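Long-range contacts in metal-dependent hydrolase (Lactobacillus plantarum, PDB 2F6K), which probably acts as a manganese-binding decarboxylase of the amidohydrolase superfamily, related to enzymes that remove carbon dioxide from aminocarboxymuconate semialdehyde: residues 3-8 and 50-55; 7-12 and 267-272; 259-264 and 294-299. All blocks are in the same frame, centred on the assembly; numbering follows the deposited sequence.

Contact 1: 3-8 and 50-55; sequences KIDFHT and SYSILS. With MN (manganese (II) ion), chain C.
Ile53 and Thr8 bury the most surface where 3-8 runs beside 50-55. These are the first and second strands of the parallel eight-stranded TIM barrel, their short axes only 11° apart. The backbone bonds follow the parallel pattern, in which Asp5 bonds through N and O to the two residues flanking Ser52, its partner in the bridge: Asp5 N donates to Tyr51 O at 2.7 Å, and Asp5 O receives Ile53 N at 2.8 Å.

Ile53, branched at CB and therefore at ease in a strand, uses its longer branch for two partners. CG1 sits over one face of the Phe6 ring, 4.1 Å from the centroid and 13° off the normal, a CH-pi contact. The terminal CD1 meets Ile4 CG2 at 3.6 Å. That same Ile4 methyl lies at the edge of the Tyr51 ring.

Thr8 uses both of its branches. With OG1 anti to the backbone N (chi1 172°), CG2 is left to pack against Ser52 CB at 3.7 Å and to approach Ile53 O, while the hydroxyl meets a water that also bonds Asp5 OD2 and Ser52 OG. Small polar side chains suit this place, since one water can join three of them; Asp5 OD2 is bonded to Ser265 as well.

Between these strand residues the chain turns a corner, held by an Asx turn in which Asp5 OD1 accepts His7 N. From that corner His7 reaches the manganese, where His9, His154, Asp266 and two waters are the other ligands; His7 NE2 lies 2.1 Å from the metal.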
loop_
_atom_site.group_PDB
_atom_site.type_symbol
_atom_site.label_atom_id
_atom_site.label_comp_id
_atom_site.label_asym_id
_atom_site.label_seq_id
_atom_site.Cartn_x
_atom_site.Cartn_y
_atom_site.Cartn_z
ATOM N N LYS A 3 -22.349 -34.899 -13.197
ATOM C CA LYS A 3 -21.465 -34.192 -12.283
ATOM C C LYS A 3 -22.227 -33.203 -11.411
ATOM O O LYS A 3 -23.345 -32.786 -11.738
ATOM C CB LYS A 3 -20.417 -33.417 -13.077
ATOM C CG LYS A 3 -19.912 -34.147 -14.293
ATOM C CD LYS A 3 -19.098 -33.232 -15.202
ATOM C CE LYS A 3 -18.707 -33.945 -16.488
ATOM N NZ LYS A 3 -18.255 -32.982 -17.503
ATOM N N ILE A 4 -21.606 -32.837 -10.293
ATOM C CA ILE A 4 -22.154 -31.841 -9.379
ATOM C C ILE A 4 -21.115 -30.714 -9.400
ATOM O O ILE A 4 -19.937 -30.950 -9.141
ATOM C CB ILE A 4 -22.310 -32.386 -7.939
ATOM C CG1 ILE A 4 -23.407 -33.454 -7.904
ATOM C CG2 ILE A 4 -22.666 -31.244 -6.994
ATOM C CD1 ILE A 4 -23.515 -34.187 -6.586
ATOM N N ASP A 5 -21.557 -29.502 -9.724
ATOM C CA ASP A 5 -20.671 -28.338 -9.823
ATOM C C ASP A 5 -20.628 -27.517 -8.531
ATOM O O ASP A 5 -21.620 -26.898 -8.163
ATOM C CB ASP A 5 -21.158 -27.448 -10.970
ATOM C CG ASP A 5 -20.094 -26.494 -11.468
ATOM O OD1 ASP A 5 -19.155 -26.180 -10.693
ATOM O OD2 ASP A 5 -20.214 -26.058 -12.637
ATOM N N PHE A 6 -19.488 -27.484 -7.850
ATOM C CA PHE A 6 -19.413 -26.728 -6.603
ATOM C C PHE A 6 -18.780 -25.345 -6.711
ATOM O O PHE A 6 -18.532 -24.685 -5.696
ATOM C CB PHE A 6 -18.674 -27.530 -5.534
ATOM C CG PHE A 6 -19.513 -27.845 -4.335
ATOM C CD1 PHE A 6 -19.959 -29.144 -4.104
ATOM C CD2 PHE A 6 -19.879 -26.842 -3.443
ATOM C CE1 PHE A 6 -20.757 -29.442 -2.997
ATOM C CE2 PHE A 6 -20.681 -27.127 -2.332
ATOM C CZ PHE A 6 -21.119 -28.431 -2.110
ATOM N N HIS A 7 -18.504 -24.911 -7.935
ATOM C CA HIS A 7 -17.913 -23.598 -8.163
ATOM C C HIS A 7 -18.466 -23.080 -9.477
ATOM O O HIS A 7 -17.870 -23.253 -10.534
ATOM C CB HIS A 7 -16.384 -23.687 -8.217
ATOM C CG HIS A 7 -15.695 -22.354 -8.262
ATOM N ND1 HIS A 7 -14.500 -22.116 -7.616
ATOM C CD2 HIS A 7 -16.009 -21.202 -8.904
ATOM C CE1 HIS A 7 -14.108 -20.877 -7.858
ATOM N NE2 HIS A 7 -15.006 -20.302 -8.638
ATOM N N THR A 8 -19.630 -22.454 -9.394
ATOM C CA THR A 8 -20.300 -21.906 -10.559
ATOM C C THR A 8 -21.006 -20.641 -10.055
ATOM O O THR A 8 -21.441 -20.591 -8.898
ATOM C CB THR A 8 -21.273 -22.965 -11.150
ATOM O OG1 THR A 8 -22.058 -22.371 -12.184
ATOM C CG2 THR A 8 -22.170 -23.549 -10.063
ATOM N N SER A 50 -25.658 -32.521 -13.430
ATOM C CA SER A 50 -27.020 -32.672 -12.936
ATOM C C SER A 50 -27.345 -31.699 -11.824
ATOM O O SER A 50 -28.510 -31.452 -11.539
ATOM C CB SER A 50 -27.259 -34.099 -12.428
ATOM O OG SER A 50 -26.430 -34.386 -11.310
ATOM N N TYR A 51 -26.322 -31.134 -11.195
ATOM C CA TYR A 51 -26.579 -30.213 -10.096
ATOM C C TYR A 51 -25.462 -29.193 -9.914
ATOM O O TYR A 51 -24.277 -29.548 -9.916
ATOM C CB TYR A 51 -26.763 -31.016 -8.803
ATOM C CG TYR A 51 -27.399 -30.246 -7.670
ATOM C CD1 TYR A 51 -28.749 -29.906 -7.712
ATOM C CD2 TYR A 51 -26.657 -29.881 -6.543
ATOM C CE1 TYR A 51 -29.354 -29.230 -6.663
ATOM C CE2 TYR A 51 -27.252 -29.200 -5.480
ATOM C CZ TYR A 51 -28.603 -28.880 -5.549
ATOM O OH TYR A 51 -29.212 -28.217 -4.508
ATOM N N SER A 52 -25.847 -27.931 -9.740
ATOM C CA SER A 52 -24.888 -26.845 -9.541
ATOM C C SER A 52 -25.162 -26.090 -8.239
ATOM O O SER A 52 -26.311 -25.722 -7.959
ATOM C CB SER A 52 -24.964 -25.833 -10.698
ATOM O OG SER A 52 -24.612 -26.397 -11.949
ATOM N N ILE A 53 -24.123 -25.856 -7.441
ATOM C CA ILE A 53 -24.310 -25.090 -6.218
ATOM C C ILE A 53 -23.861 -23.667 -6.521
ATOM O O ILE A 53 -22.675 -23.364 -6.473
ATOM C CB ILE A 53 -23.484 -25.629 -5.035
ATOM C CG1 ILE A 53 -23.985 -27.017 -4.630
ATOM C CG2 ILE A 53 -23.615 -24.676 -3.838
ATOM C CD1 ILE A 53 -23.664 -28.102 -5.612
ATOM N N LEU A 54 -24.815 -22.798 -6.833
ATOM C CA LEU A 54 -24.513 -21.415 -7.173
ATOM C C LEU A 54 -23.964 -20.567 -6.026
ATOM O O LEU A 54 -24.304 -20.766 -4.854
ATOM C CB LEU A 54 -25.765 -20.751 -7.744
ATOM C CG LEU A 54 -26.305 -21.370 -9.036
ATOM C CD1 LEU A 54 -27.691 -20.831 -9.306
ATOM C CD2 LEU A 54 -25.368 -21.065 -10.210
ATOM N N SER A 55 -23.100 -19.618 -6.376
ATOM C CA SER A 55 -22.512 -18.711 -5.404
ATOM C C SER A 55 -22.160 -17.399 -6.089
ATOM O O SER A 55 -21.932 -17.357 -7.301
ATOM C CB SER A 55 -21.244 -19.309 -4.791
ATOM O OG SER A 55 -20.176 -19.277 -5.716
HETATM MN MN MN C . -15.032 -18.240 -9.182
HETATM O O HOH W 1 -22.764 -24.669 -13.426
HETATM O O HOH W 2 -13.006 -18.059 -9.640
HETATM O O HOH W 3 -15.294 -16.230 -10.280
#

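Contact 2: 7-12 and 267-272; sequences HTHYLP and IPYTPL. With MN (manganese (II) ion), chain C.
His9 meets Ile267 through the one direct hydrogen bond between 7-12 and 267-272: His9 N donates to Ile267 O at 2.8 Å, with a nearly straight N-H...O angle of 163°. A second polar link goes through water, which donates to Tyr10 O and bonds Tyr269 OH at 3.0 Å.

Metal binding lies next to that backbone bond. Histidine suits the place because its two ring nitrogens can serve different partners: with CG anti to the carbonyl carbon (chi1 -52°), His9 brings NE2 to the manganese at 2.3 Å, while ND1 is hydrogen-bonded to Ser55 O, which fixes the ring's rotation. His7 and His9 form the HxH motif of the amidohydrolases, placed where the first strand of the TIM barrel ends. Ile267 directly follows Asp266, the metal ligand after the eighth strand, so the bond draws together the parts of the chain that supply three of the four protein ligands.

The remaining contacts are packing. Tyr269 and His9 bring their rings together obliquely, planes at 86°, with His9 CD2 3.6 Å from Tyr269 CD2. Leu11 and Tyr269 come at each other from opposite directions: CG and both methyls of Leu11 gather at Tyr269 OH, CD2 at 3.4 Å, and CD1 also lies 3.9 Å from Tyr269 CE2. A cis peptide precedes Pro268, whose CD rests 3.5 Å from His9 O. Ile267 lies alongside Thr8, pointing the same way, its CG1 3.3 Å from Thr8 OG1.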
loop_
_atom_site.group_PDB
_atom_site.type_symbol
_atom_site.label_atom_id
_atom_site.label_comp_id
_atom_site.label_asym_id
_atom_site.label_seq_id
_atom_site.Cartn_x
_atom_site.Cartn_y
_atom_site.Cartn_z
ATOM N N HIS A 7 -18.504 -24.911 -7.935
ATOM C CA HIS A 7 -17.913 -23.598 -8.163
ATOM C C HIS A 7 -18.466 -23.080 -9.477
ATOM O O HIS A 7 -17.870 -23.253 -10.534
ATOM C CB HIS A 7 -16.384 -23.687 -8.217
ATOM C CG HIS A 7 -15.695 -22.354 -8.262
ATOM N ND1 HIS A 7 -14.500 -22.116 -7.616
ATOM C CD2 HIS A 7 -16.009 -21.202 -8.904
ATOM C CE1 HIS A 7 -14.108 -20.877 -7.858
ATOM N NE2 HIS A 7 -15.006 -20.302 -8.638
ATOM N N THR A 8 -19.630 -22.454 -9.394
ATOM C CA THR A 8 -20.300 -21.906 -10.559
ATOM C C THR A 8 -21.006 -20.641 -10.055
ATOM O O THR A 8 -21.441 -20.591 -8.898
ATOM C CB THR A 8 -21.273 -22.965 -11.150
ATOM O OG1 THR A 8 -22.058 -22.371 -12.184
ATOM C CG2 THR A 8 -22.170 -23.549 -10.063
ATOM N N HIS A 9 -21.114 -19.618 -10.900
ATOM C CA HIS A 9 -21.696 -18.355 -10.439
ATOM C C HIS A 9 -22.936 -17.782 -11.131
ATOM O O HIS A 9 -23.319 -18.192 -12.232
ATOM C CB HIS A 9 -20.616 -17.270 -10.457
ATOM C CG HIS A 9 -19.355 -17.641 -9.737
ATOM N ND1 HIS A 9 -19.312 -17.885 -8.382
ATOM C CD2 HIS A 9 -18.083 -17.781 -10.184
ATOM C CE1 HIS A 9 -18.068 -18.158 -8.026
ATOM N NE2 HIS A 9 -17.302 -18.101 -9.100
ATOM N N TYR A 10 -23.545 -16.806 -10.458
ATOM C CA TYR A 10 -24.719 -16.106 -10.971
ATOM C C TYR A 10 -24.527 -14.621 -10.674
ATOM O O TYR A 10 -23.759 -14.263 -9.785
ATOM C CB TYR A 10 -26.005 -16.623 -10.308
ATOM C CG TYR A 10 -26.124 -16.372 -8.816
ATOM C CD1 TYR A 10 -27.132 -15.556 -8.305
ATOM C CD2 TYR A 10 -25.241 -16.961 -7.917
ATOM C CE1 TYR A 10 -27.261 -15.332 -6.932
ATOM C CE2 TYR A 10 -25.363 -16.741 -6.542
ATOM C CZ TYR A 10 -26.374 -15.928 -6.060
ATOM O OH TYR A 10 -26.497 -15.719 -4.707
ATOM N N LEU A 11 -25.204 -13.756 -11.426
ATOM C CA LEU A 11 -25.070 -12.318 -11.211
ATOM C C LEU A 11 -26.408 -11.591 -11.124
ATOM O O LEU A 11 -27.045 -11.339 -12.142
ATOM C CB LEU A 11 -24.227 -11.680 -12.326
ATOM C CG LEU A 11 -22.722 -11.985 -12.363
ATOM C CD1 LEU A 11 -22.475 -13.391 -12.886
ATOM C CD2 LEU A 11 -22.021 -10.985 -13.256
ATOM N N PRO A 12 -26.857 -11.261 -9.897
ATOM C CA PRO A 12 -28.125 -10.548 -9.698
ATOM C C PRO A 12 -28.048 -9.205 -10.434
ATOM O O PRO A 12 -26.970 -8.614 -10.554
ATOM C CB PRO A 12 -28.181 -10.360 -8.181
ATOM C CG PRO A 12 -27.476 -11.573 -7.665
ATOM C CD PRO A 12 -26.275 -11.660 -8.602
ATOM N N ILE A 267 -17.973 -21.123 -14.278
ATOM C CA ILE A 267 -18.682 -20.357 -15.298
ATOM C C ILE A 267 -19.499 -19.324 -14.525
ATOM O O ILE A 267 -19.856 -19.559 -13.372
ATOM C CB ILE A 267 -19.666 -21.228 -16.113
ATOM C CG1 ILE A 267 -20.713 -21.840 -15.175
ATOM C CG2 ILE A 267 -18.918 -22.305 -16.872
ATOM C CD1 ILE A 267 -21.896 -22.475 -15.890
ATOM N N PRO A 268 -19.833 -18.184 -15.155
ATOM C CA PRO A 268 -19.475 -17.845 -16.531
ATOM C C PRO A 268 -18.222 -16.978 -16.635
ATOM O O PRO A 268 -17.906 -16.464 -17.709
ATOM C CB PRO A 268 -20.722 -17.128 -17.025
ATOM C CG PRO A 268 -21.100 -16.325 -15.829
ATOM C CD PRO A 268 -20.907 -17.296 -14.670
ATOM N N TYR A 269 -17.503 -16.817 -15.529
ATOM C CA TYR A 269 -16.296 -16.001 -15.548
ATOM C C TYR A 269 -15.258 -16.649 -16.443
ATOM O O TYR A 269 -14.532 -15.960 -17.160
ATOM C CB TYR A 269 -15.787 -15.779 -14.128
ATOM C CG TYR A 269 -16.708 -14.855 -13.367
ATOM C CD1 TYR A 269 -16.435 -13.488 -13.264
ATOM C CD2 TYR A 269 -17.902 -15.337 -12.809
ATOM C CE1 TYR A 269 -17.332 -12.621 -12.624
ATOM C CE2 TYR A 269 -18.798 -14.486 -12.172
ATOM C CZ TYR A 269 -18.510 -13.133 -12.084
ATOM O OH TYR A 269 -19.410 -12.304 -11.467
ATOM N N THR A 270 -15.179 -17.973 -16.395
ATOM C CA THR A 270 -14.288 -18.694 -17.287
ATOM C C THR A 270 -15.231 -18.936 -18.471
ATOM O O THR A 270 -16.344 -19.436 -18.281
ATOM C CB THR A 270 -13.857 -20.061 -16.716
ATOM O OG1 THR A 270 -13.020 -19.866 -15.569
ATOM C CG2 THR A 270 -13.100 -20.868 -17.778
ATOM N N PRO A 271 -14.818 -18.555 -19.695
ATOM C CA PRO A 271 -15.664 -18.751 -20.879
ATOM C C PRO A 271 -16.227 -20.166 -20.911
ATOM O O PRO A 271 -15.519 -21.130 -20.615
ATOM C CB PRO A 271 -14.704 -18.498 -22.038
ATOM C CG PRO A 271 -13.765 -17.490 -21.484
ATOM C CD PRO A 271 -13.506 -17.999 -20.072
ATOM N N LEU A 272 -17.494 -20.298 -21.277
ATOM C CA LEU A 272 -18.109 -21.612 -21.329
ATOM C C LEU A 272 -17.322 -22.662 -22.125
ATOM O O LEU A 272 -17.218 -23.812 -21.694
ATOM C CB LEU A 272 -19.534 -21.493 -21.861
ATOM C CG LEU A 272 -20.608 -21.297 -20.778
ATOM C CD1 LEU A 272 -20.334 -20.020 -19.980
ATOM C CD2 LEU A 272 -21.997 -21.259 -21.435
HETATM MN MN MN C . -15.032 -18.240 -9.182
HETATM O O HOH W 4 -21.139 -13.753 -9.500
HETATM O O HOH W 2 -13.006 -18.059 -9.640
HETATM O O HOH W 3 -15.294 -16.230 -10.280
#

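Contact 3: 259-264 and 294-299; sequences EHLLYG and QAIFYD
Tyr263 offers one face of its ring to the edge of Phe297, whose CE2 stands 3.5 Å above the phenol plane, toward its rim. The planes make 60° and the centroids are 5.2 Å apart, an edge-to-face pair; flat aromatics suit it, one giving a pi face and the other its rim hydrogens. Tyr263 carries CG anti to its own N (chi1 170°), which brings the ring to Phe297, while its CB stays close to Ile296 O.

Ile296 fills the place beside the pair. Its CG1 touches Leu261 CB at 3.9 Å and its CG2 reaches Tyr263 CB at 4.3 Å, so one branched side chain spans Leu261 in the strand and Tyr263 just after it, whose CB atoms both point at the helix. Leu262, between them, turns the other way and touches Phe6. This joins the eighth and last strand of the TIM barrel to helix 290-306. Leu282 of the intervening helix 272-284 touches both aromatic side chains.

Within 294-299 the helix widens into a pi-type turn, where Gln294 O accepts from both Tyr298 N and Asp299 N. Across the contact Tyr263 N gives a weak, bent bond to Ile296 O, and Ile296 CA points its hydrogen at Leu261 O. Between the two segments, cohesion therefore probably rests mainly on buried apolar and aromatic surface, although Asn300 of the same helix adds a directed bond from ND2 to Leu261 O.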
loop_
_atom_site.group_PDB
_atom_site.type_symbol
_atom_site.label_atom_id
_atom_site.label_comp_id
_atom_site.label_asym_id
_atom_site.label_seq_id
_atom_site.Cartn_x
_atom_site.Cartn_y
_atom_site.Cartn_z
ATOM N N GLU A 259 -11.599 -38.107 -0.743
ATOM C CA GLU A 259 -13.029 -37.822 -0.679
ATOM C C GLU A 259 -13.353 -36.331 -0.536
ATOM O O GLU A 259 -14.524 -35.939 -0.580
ATOM C CB GLU A 259 -13.663 -38.583 0.492
ATOM C CG GLU A 259 -13.241 -40.050 0.650
ATOM C CD GLU A 259 -11.760 -40.215 1.004
ATOM O OE1 GLU A 259 -11.184 -39.303 1.647
ATOM O OE2 GLU A 259 -11.180 -41.270 0.651
ATOM N N HIS A 260 -12.328 -35.496 -0.371
ATOM C CA HIS A 260 -12.558 -34.061 -0.203
ATOM C C HIS A 260 -12.280 -33.211 -1.440
ATOM O O HIS A 260 -12.136 -31.991 -1.336
ATOM C CB HIS A 260 -11.738 -33.523 0.978
ATOM C CG HIS A 260 -12.234 -33.972 2.318
ATOM N ND1 HIS A 260 -11.705 -33.503 3.504
ATOM C CD2 HIS A 260 -13.211 -34.846 2.663
ATOM C CE1 HIS A 260 -12.335 -34.068 4.520
ATOM N NE2 HIS A 260 -13.252 -34.888 4.036
ATOM N N LEU A 261 -12.214 -33.846 -2.605
ATOM C CA LEU A 261 -11.960 -33.126 -3.847
ATOM C C LEU A 261 -13.269 -32.934 -4.597
ATOM O O LEU A 261 -13.958 -33.899 -4.917
ATOM C CB LEU A 261 -10.952 -33.896 -4.698
ATOM C CG LEU A 261 -9.593 -34.096 -4.017
ATOM C CD1 LEU A 261 -8.760 -35.067 -4.836
ATOM C CD2 LEU A 261 -8.885 -32.754 -3.853
ATOM N N LEU A 262 -13.612 -31.683 -4.880
ATOM C CA LEU A 262 -14.865 -31.378 -5.554
ATOM C C LEU A 262 -14.679 -30.728 -6.916
ATOM O O LEU A 262 -13.802 -29.891 -7.099
ATOM C CB LEU A 262 -15.690 -30.451 -4.668
ATOM C CG LEU A 262 -15.927 -30.944 -3.240
ATOM C CD1 LEU A 262 -16.466 -29.798 -2.394
ATOM C CD2 LEU A 262 -16.904 -32.111 -3.257
ATOM N N TYR A 263 -15.519 -31.111 -7.869
ATOM C CA TYR A 263 -15.459 -30.545 -9.205
ATOM C C TYR A 263 -15.983 -29.114 -9.193
ATOM O O TYR A 263 -16.857 -28.777 -8.390
ATOM C CB TYR A 263 -16.320 -31.359 -10.171
ATOM C CG TYR A 263 -16.497 -30.678 -11.507
ATOM C CD1 TYR A 263 -15.408 -30.468 -12.354
ATOM C CD2 TYR A 263 -17.741 -30.219 -11.914
ATOM C CE1 TYR A 263 -15.561 -29.814 -13.576
ATOM C CE2 TYR A 263 -17.902 -29.570 -13.130
ATOM C CZ TYR A 263 -16.812 -29.372 -13.953
ATOM O OH TYR A 263 -16.977 -28.748 -15.164
ATOM N N GLY A 264 -15.458 -28.289 -10.100
ATOM C CA GLY A 264 -15.885 -26.903 -10.230
ATOM C C GLY A 264 -15.641 -26.435 -11.661
ATOM O O GLY A 264 -14.623 -26.787 -12.261
ATOM N N GLN A 294 -14.599 -40.249 -10.789
ATOM C CA GLN A 294 -15.963 -40.420 -10.311
ATOM C C GLN A 294 -16.169 -39.678 -8.987
ATOM O O GLN A 294 -17.223 -39.083 -8.762
ATOM C CB GLN A 294 -16.236 -41.911 -10.112
ATOM C CG GLN A 294 -17.691 -42.266 -9.860
ATOM C CD GLN A 294 -18.618 -41.830 -10.993
ATOM O OE1 GLN A 294 -18.173 -41.373 -12.046
ATOM N NE2 GLN A 294 -19.919 -41.973 -10.775
ATOM N N ALA A 295 -15.161 -39.724 -8.118
ATOM C CA ALA A 295 -15.231 -39.070 -6.808
ATOM C C ALA A 295 -15.262 -37.555 -6.945
ATOM O O ALA A 295 -16.095 -36.878 -6.337
ATOM C CB ALA A 295 -14.036 -39.480 -5.953
ATOM N N ILE A 296 -14.346 -37.041 -7.755
ATOM C CA ILE A 296 -14.223 -35.615 -7.993
ATOM C C ILE A 296 -15.450 -35.028 -8.677
ATOM O O ILE A 296 -15.915 -33.954 -8.311
ATOM C CB ILE A 296 -12.976 -35.321 -8.849
ATOM C CG1 ILE A 296 -11.719 -35.667 -8.053
ATOM C CG2 ILE A 296 -12.963 -33.858 -9.275
ATOM C CD1 ILE A 296 -10.440 -35.436 -8.808
ATOM N N PHE A 297 -15.978 -35.744 -9.658
ATOM C CA PHE A 297 -17.145 -35.281 -10.398
ATOM C C PHE A 297 -18.487 -35.417 -9.687
ATOM O O PHE A 297 -19.390 -34.604 -9.908
ATOM C CB PHE A 297 -17.246 -36.033 -11.727
ATOM C CG PHE A 297 -16.394 -35.464 -12.817
ATOM C CD1 PHE A 297 -15.636 -36.308 -13.630
ATOM C CD2 PHE A 297 -16.369 -34.093 -13.055
ATOM C CE1 PHE A 297 -14.863 -35.798 -14.663
ATOM C CE2 PHE A 297 -15.598 -33.565 -14.088
ATOM C CZ PHE A 297 -14.842 -34.422 -14.895
ATOM N N TYR A 298 -18.635 -36.433 -8.843
ATOM C CA TYR A 298 -19.928 -36.650 -8.204
ATOM C C TYR A 298 -19.939 -37.155 -6.754
ATOM O O TYR A 298 -20.462 -36.488 -5.861
ATOM C CB TYR A 298 -20.743 -37.612 -9.086
ATOM C CG TYR A 298 -22.182 -37.777 -8.677
ATOM C CD1 TYR A 298 -23.146 -36.872 -9.093
ATOM C CD2 TYR A 298 -22.578 -38.828 -7.845
ATOM C CE1 TYR A 298 -24.471 -37.005 -8.693
ATOM C CE2 TYR A 298 -23.900 -38.966 -7.441
ATOM C CZ TYR A 298 -24.839 -38.053 -7.867
ATOM O OH TYR A 298 -26.150 -38.173 -7.468
ATOM N N ASP A 299 -19.368 -38.329 -6.520
ATOM C CA ASP A 299 -19.378 -38.916 -5.182
ATOM C C ASP A 299 -19.030 -37.988 -4.015
ATOM O O ASP A 299 -19.792 -37.890 -3.055
ATOM C CB ASP A 299 -18.488 -40.164 -5.141
ATOM C CG ASP A 299 -18.948 -41.248 -6.124
ATOM O OD1 ASP A 299 -20.145 -41.271 -6.487
ATOM O OD2 ASP A 299 -18.112 -42.087 -6.525
#

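How the contacts relate
From the N terminus the chain runs up strand 3-9 and, through the helices that follow, returns along 49-55, where contact 1 closes the first loop of the barrel. Contact 2 starts from the same stretch but closes almost the whole chain, joining the C-terminal end of strand 3-9 to the loop after the eighth strand; 50-55, the second partner of contact 1, lies within that span. Contact 3 starts inside the span, at 259-264, and ends beyond it at 294-299, so contacts 2 and 3 cross. Strand 3-9 also meets contact 3 directly, Phe6 N bonding Tyr263 O and Ile4 N bonding Phe297 O. Together they tie first, second and last strands, the last helix and the metal site.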